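Local atomic coordinates of beta-N-acetylglucosaminidase (Thermotoga maritima, PDB entry 3WO8), a protein that probably hydrolyses terminal non-reducing N-acetyl-D-hexosamine residues from N-acetyl-beta-D-hexosaminides, as a member of glycoside hydrolase family 3. Residues 29-32 / 33-37; 331-334 / 335-338; 339-343 / 344-348; 379-382 / 383-387. One frame throughout, in Å; residues are numbered along the deposited sequence.

Contact 1. Residues 29-32 / 33-37; sequences EEVK and EIIRK
Glu-29 and Arg-36 face each other two turns apart on a single helix and form the salt bridge between the two segments. The carboxylate reaches the guanidinium at its edge, in plane, with OE2 of Glu-29 at 3.3 Å from NH2 of Arg-36, although the two flat groups are turned 37° against each other. A water supports this salt bridge: it donates to Glu-29 OE2 and accepts from Arg-36 NH2, each at 2.8 Å. The bend of Glu-29 at its second torsion (60°) curls the carboxylate along the helix surface. Over one guanidinium face lies Lys-32 CB, 4.0 Å from Arg-36 NH2. Like charges also come close, Glu-29 OE2 being 4.0 Å from Glu-33 OE1, and the arginine may offset part of that repulsion.

Backbone bonds come next. Glu-33, Ile-34, Ile-35 and Arg-36 each donate their N-H to the carbonyl four residues earlier; the straightest is Ile-34 N to Glu-30 O, 3.0 Å at 169°.

Apolar packing occupies the buried side, where Val-31 and Ile-35 lie side by side and point the same way, with CG1 of the valine 3.7 Å from CD1 of the isoleucine. Both rest on Phe-24 of strand 20-24, and Ile-35 also meets Phe-59 and Phe-62 of helix 53-66. Such an amphipathic helix, carrying the chain from strand 20-24 to the parallel strand 42-45, is the helical part of a beta-alpha-beta unit of the TIM barrel.

Contact 2. Residues 331-334 / 335-338; sequences SGVG and FLAD
Phe-335 takes hold of the preceding turn through its backbone and its ring at once. Its N donates to Gly-332 O at 3.0 Å, almost straight at 172°, while the same carbonyl oxygen lies at the ring edge, in plane, 3.1 Å from CD1 of Phe-335. The ring gets there because CG sits between the backbone N and the carbonyl carbon (chi1 77°), which turns the CD1 edge of the ring toward Gly-332 O, in the type II' turn from Ser-331 to Gly-334.

Leu-336 follows, its N bonded to Val-333 O at 2.7 Å. Its side chain crosses that of Val-333 at about a right angle, CD1 standing 4.1 Å from CG2 of the valine, and its CG lies 3.9 Å over the centre of the Phe-335 ring. Ala-337 sets its CB 3.3 Å from Gly-334 O. Asp-338 N makes a weak bond, 3.4 Å long, to Gly-334 O, as the helical spacing of four residues takes over.

On the second subunit, Arg-105 forms a cation-pi contact with Phe-335 and a hydrogen bond to Ser-331 OG. Within the chain, helix 53-66 flanks the start of helix 334-342, with Met-57 against both Val-333 and Leu-336 and Ser-61 against Ala-337.

Contact 3. Residues 339-343 / 344-348; sequences VSMKA and VEFLG
Val-344, Met-341 and Ala-343 carry this contact, in which the last turn of helix 334-342 gives way to strand 345-347. Val-344 is the most covered of the three. Its N donates to Met-341 O at 2.9 Å with an N-H...O angle of 161°. The spacing is three residues, and Ala-343 N likewise bonds to Ser-340 O, so the helix finishes with a tightened turn. One branch of Val-344 covers that turn: placed beside its own backbone N and anti to the carbonyl carbon, CG2 lies 3.3 Å from Met-341 O and 3.3 Å from Ser-340 O.

Met-341 works through its methyl end. The chain starts away from the strand, but bends at chi2 (60°) and again at chi3 swing CE back. That methyl of Met-341 then lies 4.0 Å from CB of Val-344 and 3.9 Å from CZ of Phe-346, and the methionine crosses each of these two side chains at about a right angle.

Ala-343 is the pivot of the backbone. Its psi is near zero, whereas psi of Val-344 has turned to 140°, the extended form in which the chain joins the edge of the mixed sheet. The carbonyl oxygen of Ala-343 accepts from Arg-458 NH1, and the Ala-343 side chain packs on Ala-94 of the second subunit.

One backbone hydrogen bond thus spans the junction, and the side chains add methyl contacts to carbonyl oxygens, a valine and an aromatic ring atom, so the contact does not depend on an ion pair between the segments.

Contact 4. Residues 379-382 / 383-387; sequences DQIP and EIVSR
Ile-384 lies over the carbonyls of Gln-380 and Ile-381 on helix 374-385, the connecting helix of a beta-alpha-beta unit between strands 357-363 and 391-397. Followed outward, its side chain meets the preceding turn atom by atom. Ile-384 CB stands 3.5 Å from Ile-381 O. Ile-384 CG1, held beside the backbone N and anti to the carbonyl carbon (chi1 -64°), comes to 3.3 Å from Gln-380 O. At the tip, Ile-384 CD1 remains 3.6 Å from Gln-380 O, so the longer branch runs back along the helix, and the side chain as a whole also packs against Tyr-54 of helix 53-66 and Pro-462 of helix 462-471.

The backbone beneath is uneven. Pro-382 has no N-H to offer the turn before it, and the helix is kinked there. Next to the kink, Ile-384 N makes only weak bonds, to Gln-380 O and to Ile-381 O. Regularity returns one residue on: Val-385 N points at Ile-381 O at 3.0 Å with an N-H...O angle of 178°, and Ser-386 N bonds to Pro-382 O at 2.8 Å.

On the sheet side, Ile-381 and Val-385 cross obliquely, their CG2 methyls 4.1 Å apart. Ile-381 rests on Val-362, Val-385 on Val-358 and Leu-360, all of strand 357-363.

Toward the C-terminal side of the segment, the hydroxyl of Ser-386 folds back onto the chain: Ser-386 OG donates to Glu-383 O at 2.9 Å, approaching 35° out of that carbonyl's plane.

In the fold
From the N terminus the four contacts follow in series; each is local to one continuous stretch, and none encloses or crosses another. Contact 1 lies on a helix of the TIM barrel that packs on helix 53-66. That same helix 53-66 is touched by contacts 2 and 4, and so forms common ground between otherwise separate places. Contacts 2 and 3 adjoin along helix 334-342, one at its start and one at its end, and both touch the second subunit; contact 3 then delivers the chain to the edge of the mixed sheet. Contact 4 lies on a helix packed against that sheet. Helix 462-471 borders both contacts 3 and 4, whose centres are about 19 Å apart.

Contact 1. Residues 29-32 / 33-37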
ATOM      1  N   GLU B  29      12.719  -0.975 -22.646  1.00 54.38           N
ATOM      2  CA  GLU B  29      13.318  -0.115 -23.650  1.00 53.36           C
ATOM      3  C   GLU B  29      12.319   0.289 -24.745  1.00 51.26           C
ATOM      4  O   GLU B  29      12.398   1.386 -25.289  1.00 53.33           O
ATOM      5  CB  GLU B  29      14.575  -0.775 -24.221  1.00 55.91           C
ATOM      6  CG  GLU B  29      15.514   0.199 -24.925  1.00 63.39           C
ATOM      7  CD  GLU B  29      16.024   1.299 -24.012  1.00 69.89           C
ATOM      8  OE1 GLU B  29      16.248   1.008 -22.816  1.00 73.96           O
ATOM      9  OE2 GLU B  29      16.203   2.447 -24.484  1.00 69.52           O
ATOM     10  N   GLU B  30      11.361  -0.575 -25.051  1.00 51.43           N
ATOM     11  CA  GLU B  30      10.359  -0.250 -26.070  1.00 53.50           C
ATOM     12  C   GLU B  30       9.454   0.876 -25.554  1.00 56.16           C
ATOM     13  O   GLU B  30       9.216   1.861 -26.252  1.00 58.02           O
ATOM     14  CB  GLU B  30       9.538  -1.499 -26.435  1.00 54.83           C
ATOM     15  CG  GLU B  30       8.487  -1.313 -27.539  1.00 56.98           C
ATOM     16  CD  GLU B  30       7.669  -2.578 -27.787  1.00 57.49           C
ATOM     17  OE1 GLU B  30       8.205  -3.665 -27.555  1.00 65.38           O
ATOM     18  OE2 GLU B  30       6.502  -2.514 -28.206  1.00 55.80           O
ATOM     19  N   VAL B  31       8.993   0.727 -24.309  1.00 53.85           N
ATOM     20  CA  VAL B  31       8.076   1.670 -23.688  1.00 48.96           C
ATOM     21  C   VAL B  31       8.687   3.052 -23.651  1.00 46.01           C
ATOM     22  O   VAL B  31       8.057   4.035 -24.057  1.00 43.36           O
ATOM     23  CB  VAL B  31       7.696   1.226 -22.266  1.00 49.16           C
ATOM     24  CG1 VAL B  31       7.002   2.353 -21.514  1.00 52.55           C
ATOM     25  CG2 VAL B  31       6.787   0.006 -22.307  1.00 49.54           C
ATOM     26  N   LYS B  32       9.918   3.113 -23.169  1.00 48.21           N
ATOM     27  CA  LYS B  32      10.703   4.349 -23.166  1.00 55.15           C
ATOM     28  C   LYS B  32      10.833   4.952 -24.562  1.00 59.18           C
ATOM     29  O   LYS B  32      10.789   6.176 -24.712  1.00 62.92           O
ATOM     30  CB  LYS B  32      12.115   4.116 -22.638  1.00 53.56           C
ATOM     31  CG  LYS B  32      12.229   3.621 -21.202  1.00 57.11           C
ATOM     32  CD  LYS B  32      13.647   3.858 -20.670  1.00 63.46           C
ATOM     33  CE  LYS B  32      14.189   2.726 -19.804  1.00 62.39           C
ATOM     34  NZ  LYS B  32      15.494   3.123 -19.213  1.00 64.76           N
ATOM     35  N   GLU B  33      10.999   4.102 -25.576  1.00 61.28           N
ATOM     36  CA  GLU B  33      11.214   4.595 -26.942  1.00 62.08           C
ATOM     37  C   GLU B  33       9.960   5.226 -27.538  1.00 51.41           C
ATOM     38  O   GLU B  33      10.033   6.313 -28.059  1.00 48.95           O
ATOM     39  CB  GLU B  33      11.809   3.506 -27.835  1.00 71.16           C
ATOM     40  CG  GLU B  33      13.293   3.262 -27.535  1.00 82.18           C
ATOM     41  CD  GLU B  33      13.890   1.996 -28.186  1.00 89.95           C
ATOM     42  OE1 GLU B  33      15.130   1.890 -28.257  1.00 86.98           O
ATOM     43  OE2 GLU B  33      13.149   1.086 -28.623  1.00102.44           O
ATOM     44  N   ILE B  34       8.815   4.561 -27.420  1.00 47.60           N
ATOM     45  CA  ILE B  34       7.546   5.134 -27.826  1.00 44.80           C
ATOM     46  C   ILE B  34       7.406   6.463 -27.153  1.00 46.65           C
ATOM     47  O   ILE B  34       6.965   7.406 -27.762  1.00 50.43           O
ATOM     48  CB  ILE B  34       6.342   4.278 -27.377  1.00 50.16           C
ATOM     49  CG1 ILE B  34       6.295   2.950 -28.117  1.00 55.05           C
ATOM     50  CG2 ILE B  34       5.016   4.994 -27.628  1.00 50.65           C
ATOM     51  CD1 ILE B  34       5.781   3.072 -29.540  1.00 58.68           C
ATOM     52  N   ILE B  35       7.741   6.539 -25.868  1.00 51.74           N
ATOM     53  CA  ILE B  35       7.424   7.739 -25.090  1.00 51.04           C
ATOM     54  C   ILE B  35       8.279   8.907 -25.542  1.00 48.77           C
ATOM     55  O   ILE B  35       7.759  10.013 -25.742  1.00 51.52           O
ATOM     56  CB  ILE B  35       7.472   7.484 -23.552  1.00 51.73           C
ATOM     57  CG1 ILE B  35       6.198   6.737 -23.122  1.00 52.43           C
ATOM     58  CG2 ILE B  35       7.555   8.781 -22.756  1.00 46.74           C
ATOM     59  CD1 ILE B  35       6.312   5.991 -21.812  1.00 50.61           C
ATOM     60  N   ARG B  36       9.566   8.673 -25.736  1.00 47.44           N
ATOM     61  CA  ARG B  36      10.437   9.741 -26.234  1.00 53.55           C
ATOM     62  C   ARG B  36      10.071  10.139 -27.674  1.00 62.46           C
ATOM     63  O   ARG B  36      10.057  11.326 -27.996  1.00 65.13           O
ATOM     64  CB  ARG B  36      11.897   9.327 -26.190  1.00 55.11           C
ATOM     65  CG  ARG B  36      12.365   8.905 -24.809  1.00 59.22           C
ATOM     66  CD  ARG B  36      13.876   8.842 -24.666  1.00 61.09           C
ATOM     67  NE  ARG B  36      14.382   7.459 -24.742  1.00 63.50           N
ATOM     68  CZ  ARG B  36      15.158   6.875 -23.832  1.00 59.15           C
ATOM     69  NH1 ARG B  36      15.550   7.524 -22.739  1.00 66.27           N
ATOM     70  NH2 ARG B  36      15.557   5.628 -24.018  1.00 57.79           N
ATOM     71  N   LYS B  37       9.747   9.155 -28.519  1.00 63.03           N
ATOM     72  CA  LYS B  37       9.509   9.412 -29.946  1.00 65.71           C
ATOM     73  C   LYS B  37       8.264  10.239 -30.168  1.00 60.35           C
ATOM     74  O   LYS B  37       8.337  11.328 -30.676  1.00 56.39           O
ATOM     75  CB  LYS B  37       9.398   8.118 -30.757  1.00 69.80           C
ATOM     76  CG  LYS B  37       9.643   8.326 -32.248  1.00 73.28           C
ATOM     77  CD  LYS B  37       8.866   7.330 -33.100  1.00 76.92           C
ATOM     78  CE  LYS B  37       9.580   7.023 -34.415  1.00 75.30           C
ATOM     79  NZ  LYS B  37       9.463   5.578 -34.777  1.00 75.21           N
TER
HETATM   80  O   HOH W   1      17.568   4.218 -22.722  1.00 49.39           O

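Contact 2. Residues 331-334 / 335-338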
ATOM      1  N   SER B 331       7.729  14.145  -8.447  1.00 54.67           N
ATOM      2  CA  SER B 331       8.265  12.862  -9.035  1.00 51.32           C
ATOM      3  C   SER B 331       7.674  11.624  -8.399  1.00 53.50           C
ATOM      4  O   SER B 331       7.935  10.483  -8.863  1.00 49.31           O
ATOM      5  CB  SER B 331       9.811  12.732  -9.002  1.00 43.20           C
ATOM      6  OG  SER B 331      10.379  13.004  -7.748  1.00 36.92           O
ATOM      7  N   GLY B 332       6.900  11.857  -7.338  1.00 48.10           N
ATOM      8  CA  GLY B 332       6.396  10.796  -6.522  1.00 44.96           C
ATOM      9  C   GLY B 332       7.504   9.808  -6.197  1.00 44.95           C
ATOM     10  O   GLY B 332       8.713  10.134  -6.055  1.00 41.11           O
ATOM     11  N   VAL B 333       7.058   8.570  -6.171  1.00 42.21           N
ATOM     12  CA  VAL B 333       7.833   7.410  -5.788  1.00 40.33           C
ATOM     13  C   VAL B 333       9.177   7.290  -6.595  1.00 38.05           C
ATOM     14  O   VAL B 333      10.180   6.681  -6.161  1.00 36.54           O
ATOM     15  CB  VAL B 333       6.832   6.245  -5.882  1.00 40.44           C
ATOM     16  CG1 VAL B 333       7.053   5.399  -7.090  1.00 44.17           C
ATOM     17  CG2 VAL B 333       6.803   5.466  -4.599  1.00 42.23           C
ATOM     18  N   GLY B 334       9.202   7.967  -7.734  1.00 35.75           N
ATOM     19  CA  GLY B 334      10.391   8.122  -8.552  1.00 33.60           C
ATOM     20  C   GLY B 334      11.674   8.486  -7.810  1.00 32.46           C
ATOM     21  O   GLY B 334      12.788   8.010  -8.182  1.00 26.77           O
ATOM     22  N   PHE B 335      11.555   9.317  -6.770  1.00 29.81           N
ATOM     23  CA  PHE B 335      12.782   9.732  -6.094  1.00 29.67           C
ATOM     24  C   PHE B 335      13.418   8.521  -5.461  1.00 31.83           C
ATOM     25  O   PHE B 335      14.638   8.488  -5.251  1.00 31.67           O
ATOM     26  CB  PHE B 335      12.581  10.884  -5.101  1.00 32.61           C
ATOM     27  CG  PHE B 335      11.959  10.505  -3.763  1.00 33.56           C
ATOM     28  CD1 PHE B 335      10.588  10.333  -3.633  1.00 35.36           C
ATOM     29  CD2 PHE B 335      12.746  10.408  -2.620  1.00 34.47           C
ATOM     30  CE1 PHE B 335      10.017  10.010  -2.413  1.00 35.68           C
ATOM     31  CE2 PHE B 335      12.185  10.085  -1.392  1.00 33.47           C
ATOM     32  CZ  PHE B 335      10.820   9.900  -1.289  1.00 35.27           C
ATOM     33  N   LEU B 336      12.603   7.496  -5.178  1.00 29.16           N
ATOM     34  CA  LEU B 336      13.153   6.387  -4.472  1.00 29.40           C
ATOM     35  C   LEU B 336      14.106   5.622  -5.427  1.00 29.52           C
ATOM     36  O   LEU B 336      15.139   5.108  -5.031  1.00 25.67           O
ATOM     37  CB  LEU B 336      12.043   5.538  -3.834  1.00 27.01           C
ATOM     38  CG  LEU B 336      11.450   6.247  -2.624  1.00 27.78           C
ATOM     39  CD1 LEU B 336      10.136   5.661  -2.135  1.00 27.65           C
ATOM     40  CD2 LEU B 336      12.435   6.273  -1.470  1.00 30.62           C
ATOM     41  N   ALA B 337      13.767   5.572  -6.698  1.00 33.16           N
ATOM     42  CA  ALA B 337      14.718   5.034  -7.685  1.00 32.78           C
ATOM     43  C   ALA B 337      16.045   5.750  -7.603  1.00 34.41           C
ATOM     44  O   ALA B 337      17.111   5.125  -7.555  1.00 35.88           O
ATOM     45  CB  ALA B 337      14.149   5.153  -9.090  1.00 32.89           C
ATOM     46  N   ASP B 338      15.985   7.072  -7.557  1.00 37.78           N
ATOM     47  CA  ASP B 338      17.202   7.861  -7.601  1.00 39.34           C
ATOM     48  C   ASP B 338      17.959   7.654  -6.352  1.00 39.97           C
ATOM     49  O   ASP B 338      19.198   7.483  -6.406  1.00 46.23           O
ATOM     50  CB  ASP B 338      16.918   9.352  -7.766  1.00 45.33           C
ATOM     51  CG  ASP B 338      16.186   9.662  -9.021  1.00 46.21           C
ATOM     52  OD1 ASP B 338      16.524   9.094 -10.076  1.00 58.50           O
ATOM     53  OD2 ASP B 338      15.259  10.465  -8.954  1.00 51.79           O
TER

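Contact 3. Residues 339-343 / 344-348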
ATOM      1  N   VAL B 339      17.243   7.667  -5.223  1.00 35.77           N
ATOM      2  CA  VAL B 339      17.900   7.457  -3.943  1.00 35.34           C
ATOM      3  C   VAL B 339      18.635   6.132  -3.968  1.00 35.72           C
ATOM      4  O   VAL B 339      19.739   6.023  -3.468  1.00 36.83           O
ATOM      5  CB  VAL B 339      16.894   7.464  -2.800  1.00 38.78           C
ATOM      6  CG1 VAL B 339      17.542   6.980  -1.510  1.00 38.90           C
ATOM      7  CG2 VAL B 339      16.365   8.862  -2.614  1.00 40.92           C
ATOM      8  N   SER B 340      18.042   5.123  -4.599  1.00 37.63           N
ATOM      9  CA  SER B 340      18.632   3.800  -4.583  1.00 41.60           C
ATOM     10  C   SER B 340      19.863   3.773  -5.452  1.00 43.35           C
ATOM     11  O   SER B 340      20.920   3.254  -5.026  1.00 41.76           O
ATOM     12  CB  SER B 340      17.650   2.737  -5.047  1.00 43.11           C
ATOM     13  OG  SER B 340      16.313   3.127  -4.755  1.00 50.91           O
ATOM     14  N   MET B 341      19.714   4.315  -6.666  1.00 43.25           N
ATOM     15  CA  MET B 341      20.835   4.427  -7.600  1.00 42.53           C
ATOM     16  C   MET B 341      22.058   5.049  -6.930  1.00 38.85           C
ATOM     17  O   MET B 341      23.153   4.480  -6.939  1.00 34.94           O
ATOM     18  CB  MET B 341      20.460   5.276  -8.817  1.00 45.70           C
ATOM     19  CG  MET B 341      21.559   5.287  -9.898  1.00 48.76           C
ATOM     20  SD  MET B 341      21.981   3.658 -10.604  1.00 50.45           S
ATOM     21  CE  MET B 341      23.608   3.184 -10.047  1.00 46.31           C
ATOM     22  N   LYS B 342      21.832   6.205  -6.312  1.00 41.60           N
ATOM     23  CA  LYS B 342      22.921   7.026  -5.768  1.00 44.06           C
ATOM     24  C   LYS B 342      23.722   6.330  -4.680  1.00 42.53           C
ATOM     25  O   LYS B 342      24.875   6.695  -4.427  1.00 39.63           O
ATOM     26  CB  LYS B 342      22.373   8.360  -5.257  1.00 47.23           C
ATOM     27  CG  LYS B 342      23.429   9.312  -4.703  1.00 58.47           C
ATOM     28  CD  LYS B 342      23.142  10.795  -5.016  1.00 68.08           C
ATOM     29  CE  LYS B 342      24.111  11.759  -4.310  1.00 73.13           C
ATOM     30  NZ  LYS B 342      23.607  12.260  -2.989  1.00 73.38           N
ATOM     31  N   ALA B 343      23.128   5.329  -4.032  1.00 41.33           N
ATOM     32  CA  ALA B 343      23.836   4.616  -2.969  1.00 40.57           C
ATOM     33  C   ALA B 343      24.723   3.469  -3.473  1.00 41.44           C
ATOM     34  O   ALA B 343      25.439   2.824  -2.675  1.00 39.13           O
ATOM     35  CB  ALA B 343      22.841   4.119  -1.928  1.00 41.26           C
ATOM     36  N   VAL B 344      24.688   3.226  -4.786  1.00 42.39           N
ATOM     37  CA  VAL B 344      25.469   2.152  -5.406  1.00 44.73           C
ATOM     38  C   VAL B 344      26.824   2.640  -5.965  1.00 45.97           C
ATOM     39  O   VAL B 344      26.938   3.706  -6.574  1.00 46.20           O
ATOM     40  CB  VAL B 344      24.731   1.489  -6.594  1.00 49.00           C
ATOM     41  CG1 VAL B 344      25.362   0.150  -6.911  1.00 51.89           C
ATOM     42  CG2 VAL B 344      23.246   1.283  -6.338  1.00 48.79           C
ATOM     43  N   GLU B 345      27.832   1.810  -5.759  1.00 50.90           N
ATOM     44  CA  GLU B 345      29.175   1.983  -6.294  1.00 53.84           C
ATOM     45  C   GLU B 345      29.477   0.766  -7.134  1.00 52.94           C
ATOM     46  O   GLU B 345      29.182  -0.347  -6.684  1.00 49.47           O
ATOM     47  CB  GLU B 345      30.207   2.007  -5.159  1.00 57.16           C
ATOM     48  CG  GLU B 345      30.365   3.348  -4.447  1.00 64.28           C
ATOM     49  CD  GLU B 345      30.988   3.205  -3.065  1.00 66.99           C
ATOM     50  OE1 GLU B 345      30.922   2.096  -2.485  1.00 51.78           O
ATOM     51  OE2 GLU B 345      31.521   4.215  -2.547  1.00 78.02           O
ATOM     52  N   PHE B 346      30.060   0.967  -8.328  1.00 50.84           N
ATOM     53  CA  PHE B 346      30.680  -0.128  -9.089  1.00 47.37           C
ATOM     54  C   PHE B 346      32.175  -0.137  -8.848  1.00 44.95           C
ATOM     55  O   PHE B 346      32.794   0.866  -8.920  1.00 53.90           O
ATOM     56  CB  PHE B 346      30.412   0.012 -10.570  1.00 51.22           C
ATOM     57  CG  PHE B 346      28.974   0.297 -10.908  1.00 62.65           C
ATOM     58  CD1 PHE B 346      28.044  -0.719 -11.024  1.00 63.72           C
ATOM     59  CD2 PHE B 346      28.560   1.601 -11.130  1.00 74.39           C
ATOM     60  CE1 PHE B 346      26.735  -0.435 -11.359  1.00 66.75           C
ATOM     61  CE2 PHE B 346      27.251   1.897 -11.465  1.00 78.26           C
ATOM     62  CZ  PHE B 346      26.339   0.871 -11.573  1.00 78.58           C
ATOM     63  N   LEU B 347      32.754  -1.284  -8.579  1.00 47.53           N
ATOM     64  CA  LEU B 347      34.157  -1.405  -8.189  1.00 52.22           C
ATOM     65  C   LEU B 347      34.899  -2.455  -9.042  1.00 61.02           C
ATOM     66  O   LEU B 347      34.714  -3.677  -8.867  1.00 57.10           O
ATOM     67  CB  LEU B 347      34.275  -1.873  -6.716  1.00 51.79           C
ATOM     68  CG  LEU B 347      34.354  -0.888  -5.547  1.00 50.63           C
ATOM     69  CD1 LEU B 347      33.493   0.345  -5.805  1.00 50.85           C
ATOM     70  CD2 LEU B 347      34.001  -1.609  -4.241  1.00 46.88           C
ATOM     71  N   GLY B 348      35.788  -1.984  -9.911  1.00 61.88           N
ATOM     72  CA  GLY B 348      36.673  -2.880 -10.668  1.00 54.52           C
ATOM     73  C   GLY B 348      36.280  -3.024 -12.126  1.00 52.58           C
ATOM     74  O   GLY B 348      36.890  -3.791 -12.844  1.00 52.63           O
TER

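Contact 4. Residues 379-382 / 383-387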
ATOM      1  N   ASP B 379      14.513 -14.055  -3.134  1.00 34.16           N
ATOM      2  CA  ASP B 379      13.624 -14.795  -4.056  1.00 33.82           C
ATOM      3  C   ASP B 379      13.298 -14.026  -5.339  1.00 31.51           C
ATOM      4  O   ASP B 379      13.072 -14.605  -6.410  1.00 27.60           O
ATOM      5  CB  ASP B 379      12.303 -15.120  -3.389  1.00 35.13           C
ATOM      6  CG  ASP B 379      12.431 -16.104  -2.283  1.00 38.88           C
ATOM      7  OD1 ASP B 379      13.506 -16.707  -2.114  1.00 41.01           O
ATOM      8  OD2 ASP B 379      11.423 -16.287  -1.560  1.00 46.60           O
ATOM      9  N   GLN B 380      13.262 -12.717  -5.214  1.00 32.99           N
ATOM     10  CA  GLN B 380      12.830 -11.847  -6.309  1.00 35.84           C
ATOM     11  C   GLN B 380      13.919 -11.515  -7.362  1.00 36.79           C
ATOM     12  O   GLN B 380      13.624 -10.997  -8.449  1.00 33.45           O
ATOM     13  CB  GLN B 380      12.269 -10.579  -5.706  1.00 36.57           C
ATOM     14  CG  GLN B 380      10.924 -10.186  -6.265  1.00 42.17           C
ATOM     15  CD  GLN B 380      10.458  -8.961  -5.544  1.00 46.05           C
ATOM     16  OE1 GLN B 380      10.412  -8.965  -4.291  1.00 43.77           O
ATOM     17  NE2 GLN B 380      10.164  -7.874  -6.299  1.00 45.12           N
ATOM     18  N   ILE B 381      15.166 -11.847  -7.042  1.00 37.05           N
ATOM     19  CA  ILE B 381      16.293 -11.486  -7.877  1.00 36.06           C
ATOM     20  C   ILE B 381      16.241 -12.102  -9.273  1.00 38.74           C
ATOM     21  O   ILE B 381      16.588 -11.432 -10.247  1.00 42.69           O
ATOM     22  CB  ILE B 381      17.595 -11.841  -7.163  1.00 36.32           C
ATOM     23  CG1 ILE B 381      17.766 -10.889  -5.985  1.00 35.56           C
ATOM     24  CG2 ILE B 381      18.780 -11.740  -8.112  1.00 37.72           C
ATOM     25  CD1 ILE B 381      18.941 -11.188  -5.095  1.00 36.18           C
ATOM     26  N   PRO B 382      15.797 -13.367  -9.409  1.00 37.80           N
ATOM     27  CA  PRO B 382      15.847 -13.857 -10.790  1.00 35.84           C
ATOM     28  C   PRO B 382      14.873 -13.180 -11.729  1.00 34.55           C
ATOM     29  O   PRO B 382      15.232 -12.899 -12.866  1.00 34.78           O
ATOM     30  CB  PRO B 382      15.540 -15.332 -10.647  1.00 36.28           C
ATOM     31  CG  PRO B 382      16.027 -15.675  -9.299  1.00 36.81           C
ATOM     32  CD  PRO B 382      15.648 -14.474  -8.457  1.00 36.83           C
ATOM     33  N   GLU B 383      13.675 -12.864 -11.264  1.00 36.94           N
ATOM     34  CA  GLU B 383      12.719 -12.099 -12.137  1.00 38.14           C
ATOM     35  C   GLU B 383      13.286 -10.717 -12.524  1.00 37.37           C
ATOM     36  O   GLU B 383      13.011 -10.218 -13.613  1.00 34.67           O
ATOM     37  CB  GLU B 383      11.293 -12.008 -11.553  1.00 38.64           C
ATOM     38  CG  GLU B 383      10.819 -10.653 -11.063  1.00 49.67           C
ATOM     39  CD  GLU B 383      10.221  -9.774 -12.183  1.00 52.49           C
ATOM     40  OE1 GLU B 383       9.512 -10.256 -13.091  1.00 49.62           O
ATOM     41  OE2 GLU B 383      10.443  -8.554 -12.142  1.00 59.25           O
ATOM     42  N   ILE B 384      14.108 -10.135 -11.652  1.00 34.23           N
ATOM     43  CA  ILE B 384      14.686  -8.829 -11.903  1.00 37.50           C
ATOM     44  C   ILE B 384      15.737  -8.962 -12.994  1.00 38.67           C
ATOM     45  O   ILE B 384      15.690  -8.296 -14.007  1.00 38.27           O
ATOM     46  CB  ILE B 384      15.343  -8.220 -10.627  1.00 39.52           C
ATOM     47  CG1 ILE B 384      14.296  -7.955  -9.526  1.00 38.42           C
ATOM     48  CG2 ILE B 384      16.062  -6.921 -10.971  1.00 38.79           C
ATOM     49  CD1 ILE B 384      14.910  -7.692  -8.167  1.00 37.17           C
ATOM     50  N   VAL B 385      16.666  -9.878 -12.784  1.00 37.46           N
ATOM     51  CA  VAL B 385      17.708 -10.112 -13.742  1.00 34.31           C
ATOM     52  C   VAL B 385      17.145 -10.599 -15.071  1.00 34.98           C
ATOM     53  O   VAL B 385      17.710 -10.317 -16.125  1.00 32.45           O
ATOM     54  CB  VAL B 385      18.708 -11.103 -13.168  1.00 33.04           C
ATOM     55  CG1 VAL B 385      19.705 -11.513 -14.228  1.00 32.06           C
ATOM     56  CG2 VAL B 385      19.399 -10.494 -11.951  1.00 32.28           C
ATOM     57  N   SER B 386      16.020 -11.310 -15.042  1.00 39.35           N
ATOM     58  CA  SER B 386      15.407 -11.752 -16.296  1.00 41.07           C
ATOM     59  C   SER B 386      15.090 -10.581 -17.194  1.00 42.11           C
ATOM     60  O   SER B 386      14.860 -10.770 -18.368  1.00 40.02           O
ATOM     61  CB  SER B 386      14.136 -12.533 -16.060  1.00 42.93           C
ATOM     62  OG  SER B 386      12.989 -11.689 -16.119  1.00 48.50           O
ATOM     63  N   ARG B 387      15.031  -9.367 -16.645  1.00 44.51           N
ATOM     64  CA  ARG B 387      14.696  -8.205 -17.472  1.00 45.77           C
ATOM     65  C   ARG B 387      15.825  -7.795 -18.386  1.00 44.17           C
ATOM     66  O   ARG B 387      15.598  -7.101 -19.359  1.00 44.50           O
ATOM     67  CB  ARG B 387      14.238  -7.023 -16.618  1.00 48.93           C
ATOM     68  CG  ARG B 387      12.939  -7.312 -15.893  1.00 48.45           C
ATOM     69  CD  ARG B 387      12.339  -6.123 -15.154  1.00 47.77           C
ATOM     70  NE  ARG B 387      10.942  -6.481 -14.952  1.00 50.22           N
ATOM     71  CZ  ARG B 387       9.952  -6.217 -15.808  1.00 48.54           C
ATOM     72  NH1 ARG B 387       8.739  -6.655 -15.513  1.00 50.35           N
ATOM     73  NH2 ARG B 387      10.147  -5.491 -16.933  1.00 46.29           N
TER